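Local coordinates for protein S12 family peptidase (Streptomyces sp. 82F2, PDB 3WWX) that hydrolyses amide bonds with preference for D-configured substrates, probably by the serine mechanism of the beta-lactamase-like S12 peptidases, at residues 13-18 with 38-43; 21-26 with 325-330; 58-63 with 161-166; 70-75 with 96-101. All coordinates share one frame; numbering follows the deposited sequence.

Overall arrangement
Contacts 1 and 2 lie side by side, centres 8 Å apart, at one end of the antiparallel sheet: helix 8-19 packs on strand 36-41, and strand 24-31, between them in sequence, pairs with strand 320-326. Their segments alternate along the chain, and contact 2 brings together regions near the chain's two ends. Contacts 3 and 4, centres 11 Å apart, belong to the helical part beyond the chain's centre, where helices 55-68, 98-102 and 160-174 meet; in sequence contact 4 falls between the halves of contact 3, and both between those of contact 2. Centres of contacts 2 and 3 are 27 Å apart. The four sample both halves of a beta-lactamase-type fold; Asp329 of contact 2 touches the diamine.

Contact 1: 13-18 with 38-43; sequences ALEAAV and GTAGER
Val18 lays its CG2 methyl against the backbone of Ala40, 3.6 Å from Ala40 C, and against that residue's methyl as well. With CG1 anti to the backbone N (chi1 169°), CG2 meets Ala40 while CG1 comes alongside the CA of Gly41, so the two branches straddle the end of strand 36-41. About one turn earlier on the same helix, Glu15 and Leu14 meet the Ala40 methyl from two further directions. Leu14 CB stands 3.9 Å from Ala40 CB, and its CD1 branch reaches back along the strand to the carbonyl of Gly38, 3.5 Å from Gly38 O. Gly38 has no side chain to obstruct that methyl. Glu15 is folded rather than extended: its chain bends at chi2 (-70°), which brings the carboxylate over Ala40, with OE1 3.4 Å from Ala40 CB. No direct hydrogen bond joins the two segments. Instead a water donates a hydrogen bond to Glu15 OE1 (2.8 Å) and accepts one from Gly41 N (2.9 Å), satisfying an amide at the end of the strand; Glu15 OE2 is bound by Gln11 of the same helix, whose NE2 also reaches Thr39 O. Strand 36-41 pairs with strand 24-31, and the helix reaches that strand too, through Leu14 and Val18 on Ala25. Helix and strand segments run at 23° with axes 7.3 Å apart, consistent with the small strand residues. This is the N-terminal helix lying on the edge strand of the antiparallel sheet, as in the alpha/beta part of the beta-lactamase fold.

Contact 2: 21-26 with 325-330; sequences GVPGAV and NFNADW. With DIA (octane 1,8-diamine), chain B.
Val26 and Asn325 exchange two backbone hydrogen bonds: Val26 N to Asn325 O at 3.0 Å and Asn325 N to Val26 O at 2.8 Å. They form the hydrogen-bonded pair of an antiparallel bridge, and Ala25 with Phe326 form the adjoining non-hydrogen-bonded pair. Where strand 320-326 ends, a side chain supplements the backbone: Asn327 OD1 accepts from Gly24 N at 2.8 Å, the donor tilted 29° from the amide's carbonyl plane, while Asn327 N gives only a weak bond back to Gly24 O. The amide is swung there by a chi1 of 66°, which sets CG between the backbone N and the carbonyl carbon; its ND2 is bound in turn by Pro210 O. The Asn325 amide serves other partners, with ND2 held by Ser308 and Ser310 and OD1 by Arg43. Packing spreads outward from these bonds. Pro23 CD rests 3.3 Å from Asn327 OD1 and 3.6 Å from Ala328 CB. Val22 sends both methyls to the CB of Phe326, its side chain meeting that of Phe326 at about a right angle, and Ala25 CB lies 3.8 Å from Phe326 CD1. Ala328 CB also sits over one face of the Trp330 indole, towards its rim. Away from this packing, Asp329 OD2 comes within 3.5 Å of C2 of the bound octane 1,8-diamine and is hydrogen-bonded by Ser213 and Gly307. The pairing joins N- and C-terminal strands in the antiparallel sheet of the beta-lactamase fold, and its trailing loop lines the diamine pocket.

Contact 3: 58-63 with 161-166; sequences FTATVL and TNFVLA
With OG1 beside the backbone N (chi1 -59°), Thr59 CG2 is left anti to that N and points to helix 160-174, while Phe163, at chi1 -82°, carries its ring across to helix 55-68. The methyl reaches Phe163 CD2 at 3.9 Å, and Thr59 CB comes to the ring's edge, in its plane. Ala60 CB lies near the ring plane too, 4.3 Å from Phe163 CE2, so two successive residues of helix 55-68 face the rim of the ring. The same Thr59 methyl touches Ala166 CB at 3.9 Å, one turn further along the partner helix, and so bridges the ring and the alanine. Leu63, one turn on from Thr59, approaches Ala166 with its CD1 branch, 3.8 Å from Ala166 CB and equally close to Ala166 O. The two helices belong to the mainly helical half of the beta-lactamase-type fold, and their short segments cross at 41° with axes 10.3 Å apart. At this spacing Thr59 and Ala166 are the residues whose backbones come nearest, their CA atoms 7.2 Å apart. No hydrogen bond passes between the segments, and every touching residue is buried. Thr59 therefore divides its side chain: CG2 serves the apolar contact, and OG1 bonds to Ala236 O and makes a weak bond to Thr55 O in its own helix. Around the contact, Leu102 of helix 98-102 touches both Leu63 and Phe163, and Ile170, further along helix 160-174, packs against Thr59 and Leu63. The Phe163 ring also meets the imidazole of His104.

Contact 4: 70-75 with 96-101; sequences GRIDLD and ITVRQL
Asp75 receives the guanidinium of Arg99 side-on, each carboxylate oxygen taking a different nitrogen. Arg99 NE gives a nearly straight bond to Asp75 OD1 (2.8 Å, 166° at the hydrogen), meeting it on the syn side, and NH2 reaches OD2 at 3.1 Å from above the carboxylate plane. The oxygens lie close to the guanidinium plane, but the two flat groups are turned 49° apart, so this is a twisted pair rather than a coplanar one. A bend at chi3 (-53°) brings the arginine's end back over the 70-75 loop, where Leu74 CB lies above one guanidinium face. NH1 has a second carboxylate partner in Glu267. Backbone groups are served as well: Arg99 N donates to Leu74 O at 2.8 Å, supplying a first-turn amide of helix 98-102 with an acceptor from outside the helix. Thr97 is the N-cap, its OG1 accepting from Gln100 N, while Gln100 OE1 accepts from Thr97 N at 2.9 Å, the reciprocal bonds of a capping box. A water links Thr97 OG1 with Asp75 OD1, to which it donates at 2.7 Å. In the loop, Asp73 OD1 takes Asp75 N at 2.9 Å, an Asx turn that helps set the backbone of the aspartate facing Arg99. Beneath this polar layer Leu74 CD2 packs 3.9 Å from Val98 CG1, and Ile72 CD1 reaches Val98 CG2 more loosely. Asp75 and Glu267 probably offset the charge of Arg99 and fix its guanidinium; Leu74 O and the Asp75 carboxylate tie the helix start to the loop after helix 55-68.

Contact 1: 13-18 with 38-43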
loop_
_atom_site.group_PDB
_atom_site.type_symbol
_atom_site.label_atom_id
_atom_site.label_comp_id
_atom_site.label_asym_id
_atom_site.label_seq_id
_atom_site.Cartn_x
_atom_site.Cartn_y
_atom_site.Cartn_z
ATOM N N ALA A 13 12.050 -19.054 3.545
ATOM C CA ALA A 13 11.706 -17.808 4.214
ATOM C C ALA A 13 10.228 -17.794 4.634
ATOM O O ALA A 13 9.883 -17.243 5.667
ATOM C CB ALA A 13 12.026 -16.609 3.318
ATOM N N LEU A 14 9.379 -18.423 3.842
ATOM C CA LEU A 14 7.986 -18.598 4.244
ATOM C C LEU A 14 7.907 -19.489 5.482
ATOM O O LEU A 14 7.148 -19.205 6.422
ATOM C CB LEU A 14 7.157 -19.221 3.130
ATOM C CG LEU A 14 7.016 -18.413 1.830
ATOM C CD1 LEU A 14 6.186 -19.153 0.824
ATOM C CD2 LEU A 14 6.420 -17.033 2.115
ATOM N N GLU A 15 8.677 -20.582 5.469
ATOM C CA GLU A 15 8.710 -21.464 6.631
ATOM C C GLU A 15 9.225 -20.742 7.881
ATOM O O GLU A 15 8.713 -20.948 8.987
ATOM C CB GLU A 15 9.574 -22.692 6.347
ATOM C CG GLU A 15 9.109 -23.542 5.189
ATOM C CD GLU A 15 7.826 -24.285 5.442
ATOM O OE1 GLU A 15 7.308 -24.228 6.580
ATOM O OE2 GLU A 15 7.329 -24.939 4.491
ATOM N N ALA A 16 10.213 -19.867 7.729
ATOM C CA ALA A 16 10.686 -19.080 8.866
ATOM C C ALA A 16 9.606 -18.162 9.451
ATOM O O ALA A 16 9.518 -17.975 10.667
ATOM C CB ALA A 16 11.908 -18.280 8.497
ATOM N N ALA A 17 8.800 -17.564 8.578
ATOM C CA ALA A 17 7.712 -16.714 9.039
ATOM C C ALA A 17 6.718 -17.510 9.880
ATOM O O ALA A 17 6.273 -17.053 10.930
ATOM C CB ALA A 17 7.014 -16.098 7.828
ATOM N N VAL A 18 6.384 -18.695 9.399
ATOM C CA VAL A 18 5.463 -19.571 10.113
ATOM C C VAL A 18 6.081 -19.999 11.449
ATOM O O VAL A 18 5.407 -19.987 12.476
ATOM C CB VAL A 18 5.057 -20.777 9.250
ATOM C CG1 VAL A 18 4.309 -21.826 10.059
ATOM C CG2 VAL A 18 4.172 -20.330 8.107
ATOM N N GLY A 38 4.447 -20.610 -3.575
ATOM C CA GLY A 38 4.842 -21.266 -2.349
ATOM C C GLY A 38 3.927 -20.933 -1.191
ATOM O O GLY A 38 3.392 -19.822 -1.102
ATOM N N THR A 39 3.743 -21.902 -0.298
ATOM C CA THR A 39 2.991 -21.715 0.929
ATOM C C THR A 39 3.697 -22.383 2.084
ATOM O O THR A 39 4.431 -23.365 1.880
ATOM C CB THR A 39 1.573 -22.318 0.836
ATOM O OG1 THR A 39 1.666 -23.699 0.459
ATOM C CG2 THR A 39 0.734 -21.589 -0.189
ATOM N N ALA A 40 3.458 -21.876 3.283
ATOM C CA ALA A 40 3.856 -22.544 4.516
ATOM C C ALA A 40 2.758 -22.354 5.553
ATOM O O ALA A 40 1.984 -21.383 5.498
ATOM C CB ALA A 40 5.175 -22.020 5.021
ATOM N N GLY A 41 2.674 -23.276 6.510
ATOM C CA GLY A 41 1.596 -23.251 7.477
ATOM C C GLY A 41 0.273 -23.578 6.820
ATOM O O GLY A 41 0.195 -24.353 5.865
ATOM N N GLU A 42 -0.787 -22.945 7.310
ATOM C CA GLU A 42 -2.122 -23.150 6.792
ATOM C C GLU A 42 -2.489 -22.031 5.821
ATOM O O GLU A 42 -2.914 -20.949 6.219
ATOM C CB GLU A 42 -3.123 -23.235 7.945
ATOM C CG GLU A 42 -2.993 -24.529 8.762
ATOM C CD GLU A 42 -3.253 -25.769 7.925
ATOM O OE1 GLU A 42 -4.387 -25.902 7.410
ATOM O OE2 GLU A 42 -2.314 -26.595 7.762
ATOM N N ARG A 43 -2.315 -22.309 4.538
ATOM C CA ARG A 43 -2.434 -21.268 3.530
ATOM C C ARG A 43 -2.526 -21.867 2.154
ATOM O O ARG A 43 -1.918 -22.924 1.897
ATOM C CB ARG A 43 -1.222 -20.338 3.600
ATOM C CG ARG A 43 -1.518 -18.931 3.117
ATOM C CD ARG A 43 -2.406 -18.168 4.106
ATOM N NE ARG A 43 -3.028 -17.010 3.431
ATOM C CZ ARG A 43 -2.557 -15.763 3.453
ATOM N NH1 ARG A 43 -1.479 -15.444 4.132
ATOM N NH2 ARG A 43 -3.189 -14.807 2.775
HETATM O O HOH W 1 4.695 -25.318 6.584
#

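Contact 2: 21-26 with 325-330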
loop_
_atom_site.group_PDB
_atom_site.type_symbol
_atom_site.label_atom_id
_atom_site.label_comp_id
_atom_site.label_asym_id
_atom_site.label_seq_id
_atom_site.Cartn_x
_atom_site.Cartn_y
_atom_site.Cartn_z
ATOM N N GLY A 21 5.534 -17.455 14.086
ATOM C CA GLY A 21 4.167 -17.298 14.561
ATOM C C GLY A 21 3.119 -16.985 13.506
ATOM O O GLY A 21 1.942 -16.915 13.842
ATOM N N VAL A 22 3.513 -16.795 12.251
ATOM C CA VAL A 22 2.512 -16.598 11.203
ATOM C C VAL A 22 1.715 -17.886 10.973
ATOM O O VAL A 22 2.293 -18.926 10.647
ATOM C CB VAL A 22 3.165 -16.156 9.867
ATOM C CG1 VAL A 22 2.134 -16.090 8.735
ATOM C CG2 VAL A 22 3.832 -14.811 10.035
ATOM N N PRO A 23 0.375 -17.836 11.099
ATOM C CA PRO A 23 -0.366 -19.084 10.851
ATOM C C PRO A 23 -0.256 -19.621 9.426
ATOM O O PRO A 23 -0.168 -20.830 9.226
ATOM C CB PRO A 23 -1.814 -18.700 11.210
ATOM C CG PRO A 23 -1.644 -17.659 12.280
ATOM C CD PRO A 23 -0.468 -16.835 11.772
ATOM N N GLY A 24 -0.262 -18.736 8.432
ATOM C CA GLY A 24 -0.150 -19.145 7.056
ATOM C C GLY A 24 0.514 -18.068 6.211
ATOM O O GLY A 24 0.104 -16.900 6.246
ATOM N N ALA A 25 1.538 -18.468 5.462
ATOM C CA ALA A 25 2.315 -17.577 4.614
ATOM C C ALA A 25 2.202 -18.028 3.172
ATOM O O ALA A 25 2.220 -19.220 2.872
ATOM C CB ALA A 25 3.773 -17.589 5.053
ATOM N N VAL A 26 2.075 -17.073 2.260
ATOM C CA VAL A 26 2.036 -17.366 0.830
ATOM C C VAL A 26 2.896 -16.369 0.070
ATOM O O VAL A 26 2.980 -15.194 0.446
ATOM C CB VAL A 26 0.581 -17.324 0.273
ATOM C CG1 VAL A 26 -0.107 -15.997 0.606
ATOM C CG2 VAL A 26 0.535 -17.592 -1.221
ATOM N N ASN A 325 2.076 -12.644 1.320
ATOM C CA ASN A 325 1.266 -12.238 2.463
ATOM C C ASN A 325 1.485 -13.132 3.669
ATOM O O ASN A 325 1.587 -14.366 3.527
ATOM C CB ASN A 325 -0.222 -12.251 2.077
ATOM C CG ASN A 325 -1.124 -11.739 3.197
ATOM O OD1 ASN A 325 -1.774 -12.510 3.909
ATOM N ND2 ASN A 325 -1.161 -10.425 3.370
ATOM N N PHE A 326 1.511 -12.504 4.838
ATOM C CA PHE A 326 1.409 -13.191 6.119
ATOM C C PHE A 326 0.062 -12.840 6.724
ATOM O O PHE A 326 -0.325 -11.669 6.735
ATOM C CB PHE A 326 2.485 -12.695 7.093
ATOM C CG PHE A 326 3.909 -12.847 6.604
ATOM C CD1 PHE A 326 4.282 -13.881 5.768
ATOM C CD2 PHE A 326 4.869 -11.963 7.039
ATOM C CE1 PHE A 326 5.597 -14.015 5.351
ATOM C CE2 PHE A 326 6.202 -12.092 6.631
ATOM C CZ PHE A 326 6.552 -13.124 5.791
ATOM N N ASN A 327 -0.632 -13.827 7.306
ATOM C CA ASN A 327 -1.950 -13.589 7.919
ATOM C C ASN A 327 -1.875 -13.402 9.438
ATOM O O ASN A 327 -2.847 -13.657 10.163
ATOM C CB ASN A 327 -2.948 -14.675 7.538
ATOM C CG ASN A 327 -2.590 -16.023 8.100
ATOM O OD1 ASN A 327 -1.506 -16.214 8.655
ATOM N ND2 ASN A 327 -3.522 -16.966 7.981
ATOM N N ALA A 328 -0.724 -12.948 9.916
ATOM C CA ALA A 328 -0.608 -12.409 11.272
ATOM C C ALA A 328 0.065 -11.074 11.121
ATOM O O ALA A 328 0.992 -10.923 10.314
ATOM C CB ALA A 328 0.214 -13.311 12.153
ATOM N N ASP A 329 -0.361 -10.100 11.899
ATOM C CA ASP A 329 0.238 -8.778 11.788
ATOM C C ASP A 329 1.260 -8.499 12.884
ATOM O O ASP A 329 1.763 -7.377 12.975
ATOM C CB ASP A 329 -0.830 -7.691 11.723
ATOM C CG ASP A 329 -1.784 -7.723 12.896
ATOM O OD1 ASP A 329 -1.451 -8.299 13.954
ATOM O OD2 ASP A 329 -2.883 -7.153 12.757
ATOM N N TRP A 330 1.593 -9.515 13.680
ATOM C CA TRP A 330 2.519 -9.377 14.808
ATOM C C TRP A 330 3.787 -10.203 14.636
ATOM O O TRP A 330 4.676 -10.161 15.502
ATOM C CB TRP A 330 1.845 -9.799 16.117
ATOM C CG TRP A 330 1.624 -11.289 16.231
ATOM C CD1 TRP A 330 2.522 -12.224 16.680
ATOM C CD2 TRP A 330 0.447 -12.022 15.873
ATOM N NE1 TRP A 330 1.982 -13.479 16.616
ATOM C CE2 TRP A 330 0.701 -13.383 16.129
ATOM C CE3 TRP A 330 -0.801 -11.657 15.361
ATOM C CZ2 TRP A 330 -0.227 -14.365 15.887
ATOM C CZ3 TRP A 330 -1.722 -12.634 15.131
ATOM C CH2 TRP A 330 -1.444 -13.972 15.393
HETATM N N1 DIA B . -3.589 -3.469 15.846
HETATM C C1 DIA B . -4.648 -3.583 14.897
HETATM C C2 DIA B . -4.281 -4.010 13.491
HETATM C C3 DIA B . -2.945 -3.540 13.019
HETATM C C4 DIA B . -2.918 -2.603 11.830
HETATM C C5 DIA B . -2.112 -3.150 10.682
HETATM C C6 DIA B . -0.733 -3.632 11.062
HETATM C C7 DIA B . -0.056 -4.313 9.916
HETATM C C8 DIA B . 1.379 -4.559 10.296
HETATM N N8 DIA B . 1.885 -5.602 9.474
#

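Contact 3: 58-63 with 161-166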
loop_
_atom_site.group_PDB
_atom_site.type_symbol
_atom_site.label_atom_id
_atom_site.label_comp_id
_atom_site.label_asym_id
_atom_site.label_seq_id
_atom_site.Cartn_x
_atom_site.Cartn_y
_atom_site.Cartn_z
ATOM N N PHE A 58 -1.574 2.009 -6.610
ATOM C CA PHE A 58 -2.689 2.141 -7.547
ATOM C C PHE A 58 -3.187 3.586 -7.581
ATOM O O PHE A 58 -3.394 4.170 -8.641
ATOM C CB PHE A 58 -3.827 1.192 -7.178
ATOM C CG PHE A 58 -3.496 -0.264 -7.383
ATOM C CD1 PHE A 58 -2.839 -0.982 -6.392
ATOM C CD2 PHE A 58 -3.846 -0.921 -8.545
ATOM C CE1 PHE A 58 -2.530 -2.329 -6.554
ATOM C CE2 PHE A 58 -3.523 -2.280 -8.713
ATOM C CZ PHE A 58 -2.882 -2.976 -7.720
ATOM N N THR A 59 -3.388 4.176 -6.415
ATOM C CA THR A 59 -3.826 5.556 -6.325
ATOM C C THR A 59 -2.874 6.518 -7.033
ATOM O O THR A 59 -3.314 7.387 -7.819
ATOM C CB THR A 59 -3.987 5.921 -4.839
ATOM O OG1 THR A 59 -4.949 5.027 -4.272
ATOM C CG2 THR A 59 -4.422 7.361 -4.643
ATOM N N ALA A 60 -1.570 6.361 -6.788
ATOM C CA ALA A 60 -0.566 7.210 -7.446
ATOM C C ALA A 60 -0.560 7.015 -8.952
ATOM O O ALA A 60 -0.413 7.982 -9.700
ATOM C CB ALA A 60 0.811 6.954 -6.881
ATOM N N THR A 61 -0.711 5.782 -9.402
ATOM C CA THR A 61 -0.716 5.497 -10.841
ATOM C C THR A 61 -1.850 6.247 -11.530
ATOM O O THR A 61 -1.657 6.835 -12.584
ATOM C CB THR A 61 -0.830 3.987 -11.106
ATOM O OG1 THR A 61 0.325 3.326 -10.577
ATOM C CG2 THR A 61 -0.891 3.685 -12.614
ATOM N N VAL A 62 -3.021 6.255 -10.928
ATOM C CA VAL A 62 -4.154 6.971 -11.521
ATOM C C VAL A 62 -3.837 8.452 -11.644
ATOM O O VAL A 62 -4.078 9.060 -12.688
ATOM C CB VAL A 62 -5.431 6.764 -10.705
ATOM C CG1 VAL A 62 -6.535 7.710 -11.167
ATOM C CG2 VAL A 62 -5.876 5.326 -10.802
ATOM N N LEU A 63 -3.289 9.064 -10.595
ATOM C CA LEU A 63 -2.998 10.492 -10.657
ATOM C C LEU A 63 -1.935 10.793 -11.689
ATOM O O LEU A 63 -1.991 11.831 -12.346
ATOM C CB LEU A 63 -2.584 11.035 -9.298
ATOM C CG LEU A 63 -3.805 11.317 -8.443
ATOM C CD1 LEU A 63 -3.400 11.394 -6.994
ATOM C CD2 LEU A 63 -4.480 12.621 -8.877
ATOM N N THR A 161 -3.176 10.014 5.629
ATOM C CA THR A 161 -4.031 11.120 5.198
ATOM C C THR A 161 -3.632 11.583 3.811
ATOM O O THR A 161 -4.479 12.004 3.019
ATOM C CB THR A 161 -3.925 12.310 6.155
ATOM O OG1 THR A 161 -3.966 11.818 7.498
ATOM C CG2 THR A 161 -5.091 13.272 5.935
ATOM N N ASN A 162 -2.354 11.481 3.490
ATOM C CA ASN A 162 -1.892 11.921 2.181
ATOM C C ASN A 162 -2.607 11.212 1.063
ATOM O O ASN A 162 -2.939 11.850 0.062
ATOM C CB ASN A 162 -0.401 11.698 2.033
ATOM C CG ASN A 162 0.407 12.735 2.773
ATOM O OD1 ASN A 162 -0.013 13.889 2.874
ATOM N ND2 ASN A 162 1.561 12.348 3.275
ATOM N N PHE A 163 -2.863 9.913 1.219
ATOM C CA PHE A 163 -3.490 9.151 0.141
ATOM C C PHE A 163 -5.003 9.165 0.187
ATOM O O PHE A 163 -5.631 9.019 -0.854
ATOM C CB PHE A 163 -2.889 7.757 0.025
ATOM C CG PHE A 163 -1.598 7.770 -0.756
ATOM C CD1 PHE A 163 -0.441 8.305 -0.196
ATOM C CD2 PHE A 163 -1.543 7.296 -2.049
ATOM C CE1 PHE A 163 0.730 8.385 -0.912
ATOM C CE2 PHE A 163 -0.354 7.364 -2.769
ATOM C CZ PHE A 163 0.783 7.904 -2.198
ATOM N N VAL A 164 -5.605 9.405 1.347
ATOM C CA VAL A 164 -7.024 9.739 1.365
ATOM C C VAL A 164 -7.278 11.052 0.598
ATOM O O VAL A 164 -8.198 11.125 -0.225
ATOM C CB VAL A 164 -7.561 9.785 2.803
ATOM C CG1 VAL A 164 -9.015 10.223 2.828
ATOM C CG2 VAL A 164 -7.409 8.412 3.441
ATOM N N LEU A 165 -6.470 12.072 0.848
ATOM C CA LEU A 165 -6.535 13.316 0.073
ATOM C C LEU A 165 -6.304 13.043 -1.415
ATOM O O LEU A 165 -7.028 13.565 -2.262
ATOM C CB LEU A 165 -5.508 14.307 0.610
ATOM C CG LEU A 165 -5.880 14.874 1.981
ATOM C CD1 LEU A 165 -4.708 15.523 2.628
ATOM C CD2 LEU A 165 -7.065 15.844 1.859
ATOM N N ALA A 166 -5.317 12.214 -1.751
ATOM C CA ALA A 166 -5.045 11.925 -3.157
ATOM C C ALA A 166 -6.279 11.310 -3.831
ATOM O O ALA A 166 -6.605 11.637 -4.982
ATOM C CB ALA A 166 -3.851 11.015 -3.273
#

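Contact 4: 70-75 with 96-101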
loop_
_atom_site.group_PDB
_atom_site.type_symbol
_atom_site.label_atom_id
_atom_site.label_comp_id
_atom_site.label_asym_id
_atom_site.label_seq_id
_atom_site.Cartn_x
_atom_site.Cartn_y
_atom_site.Cartn_z
ATOM N N GLY A 70 -3.126 15.578 -19.208
ATOM C CA GLY A 70 -3.195 17.028 -19.116
ATOM C C GLY A 70 -4.343 17.537 -18.267
ATOM O O GLY A 70 -4.791 18.674 -18.441
ATOM N N ARG A 71 -4.812 16.711 -17.327
ATOM C CA ARG A 71 -6.000 17.047 -16.533
ATOM C C ARG A 71 -5.668 17.614 -15.152
ATOM O O ARG A 71 -6.528 18.182 -14.465
ATOM C CB ARG A 71 -6.914 15.829 -16.412
ATOM C CG ARG A 71 -7.426 15.361 -17.783
ATOM C CD ARG A 71 -8.130 14.033 -17.742
ATOM N NE ARG A 71 -9.389 14.104 -17.014
ATOM C CZ ARG A 71 -10.235 13.088 -16.895
ATOM N NH1 ARG A 71 -9.948 11.922 -17.463
ATOM N NH2 ARG A 71 -11.358 13.233 -16.199
ATOM N N ILE A 72 -4.414 17.473 -14.766
ATOM C CA ILE A 72 -3.920 17.988 -13.503
ATOM C C ILE A 72 -2.406 18.096 -13.566
ATOM O O ILE A 72 -1.760 17.308 -14.250
ATOM C CB ILE A 72 -4.345 17.067 -12.331
ATOM C CG1 ILE A 72 -3.764 17.554 -11.012
ATOM C CG2 ILE A 72 -3.907 15.618 -12.611
ATOM C CD1 ILE A 72 -4.463 16.959 -9.780
ATOM N N ASP A 73 -1.848 19.078 -12.865
ATOM C CA ASP A 73 -0.420 19.196 -12.668
ATOM C C ASP A 73 -0.168 18.793 -11.219
ATOM O O ASP A 73 -0.727 19.391 -10.309
ATOM C CB ASP A 73 0.014 20.649 -12.926
ATOM C CG ASP A 73 1.515 20.852 -12.866
ATOM O OD1 ASP A 73 2.240 20.149 -12.142
ATOM O OD2 ASP A 73 2.002 21.788 -13.551
ATOM N N LEU A 74 0.640 17.766 -10.989
ATOM C CA LEU A 74 0.883 17.337 -9.606
ATOM C C LEU A 74 1.585 18.390 -8.752
ATOM O O LEU A 74 1.576 18.299 -7.518
ATOM C CB LEU A 74 1.627 16.014 -9.564
ATOM C CG LEU A 74 0.938 14.872 -10.303
ATOM C CD1 LEU A 74 1.782 13.629 -10.180
ATOM C CD2 LEU A 74 -0.479 14.607 -9.802
ATOM N N ASP A 75 2.165 19.419 -9.376
ATOM C CA ASP A 75 2.735 20.506 -8.594
ATOM C C ASP A 75 1.700 21.581 -8.266
ATOM O O ASP A 75 2.043 22.569 -7.625
ATOM C CB ASP A 75 3.973 21.085 -9.277
ATOM C CG ASP A 75 5.090 20.077 -9.366
ATOM O OD1 ASP A 75 5.404 19.465 -8.325
ATOM O OD2 ASP A 75 5.624 19.865 -10.465
ATOM N N ILE A 96 0.916 23.157 0.063
ATOM C CA ILE A 96 1.217 21.734 -0.123
ATOM C C ILE A 96 0.769 21.340 -1.514
ATOM O O ILE A 96 -0.342 21.679 -1.918
ATOM C CB ILE A 96 0.432 20.872 0.880
ATOM C CG1 ILE A 96 0.865 21.166 2.317
ATOM C CG2 ILE A 96 0.645 19.364 0.596
ATOM C CD1 ILE A 96 -0.105 20.643 3.364
ATOM N N THR A 97 1.614 20.615 -2.255
ATOM C CA THR A 97 1.252 20.187 -3.605
ATOM C C THR A 97 0.777 18.736 -3.623
ATOM O O THR A 97 1.004 17.986 -2.672
ATOM C CB THR A 97 2.435 20.298 -4.572
ATOM O OG1 THR A 97 3.442 19.347 -4.218
ATOM C CG2 THR A 97 3.046 21.695 -4.500
ATOM N N VAL A 98 0.100 18.358 -4.697
ATOM C CA VAL A 98 -0.393 16.995 -4.828
ATOM C C VAL A 98 0.806 16.036 -4.831
ATOM O O VAL A 98 0.740 14.962 -4.219
ATOM C CB VAL A 98 -1.273 16.823 -6.079
ATOM C CG1 VAL A 98 -1.729 15.396 -6.244
ATOM C CG2 VAL A 98 -2.478 17.759 -6.014
ATOM N N ARG A 99 1.915 16.431 -5.457
ATOM C CA ARG A 99 3.130 15.605 -5.456
ATOM C C ARG A 99 3.607 15.313 -4.042
ATOM O O ARG A 99 4.025 14.202 -3.738
ATOM C CB ARG A 99 4.253 16.288 -6.242
ATOM C CG ARG A 99 5.491 15.407 -6.475
ATOM C CD ARG A 99 6.637 16.168 -7.207
ATOM N NE ARG A 99 6.135 16.772 -8.438
ATOM C CZ ARG A 99 5.831 16.095 -9.541
ATOM N NH1 ARG A 99 6.032 14.777 -9.611
ATOM N NH2 ARG A 99 5.337 16.732 -10.602
ATOM N N GLN A 100 3.545 16.315 -3.167
ATOM C CA GLN A 100 3.983 16.145 -1.793
ATOM C C GLN A 100 3.077 15.201 -0.990
ATOM O O GLN A 100 3.548 14.554 -0.059
ATOM C CB GLN A 100 4.099 17.517 -1.109
ATOM C CG GLN A 100 5.229 18.353 -1.664
ATOM C CD GLN A 100 5.224 19.770 -1.131
ATOM O OE1 GLN A 100 4.170 20.352 -0.887
ATOM N NE2 GLN A 100 6.414 20.326 -0.949
ATOM N N LEU A 101 1.806 15.103 -1.371
ATOM C CA LEU A 101 0.953 14.041 -0.821
ATOM C C LEU A 101 1.525 12.694 -1.206
ATOM O O LEU A 101 1.682 11.804 -0.368
ATOM C CB LEU A 101 -0.471 14.127 -1.365
ATOM C CG LEU A 101 -1.253 15.441 -1.195
ATOM C CD1 LEU A 101 -2.625 15.302 -1.802
ATOM C CD2 LEU A 101 -1.344 15.832 0.288
HETATM O O HOH W 2 5.734 19.872 -5.634
#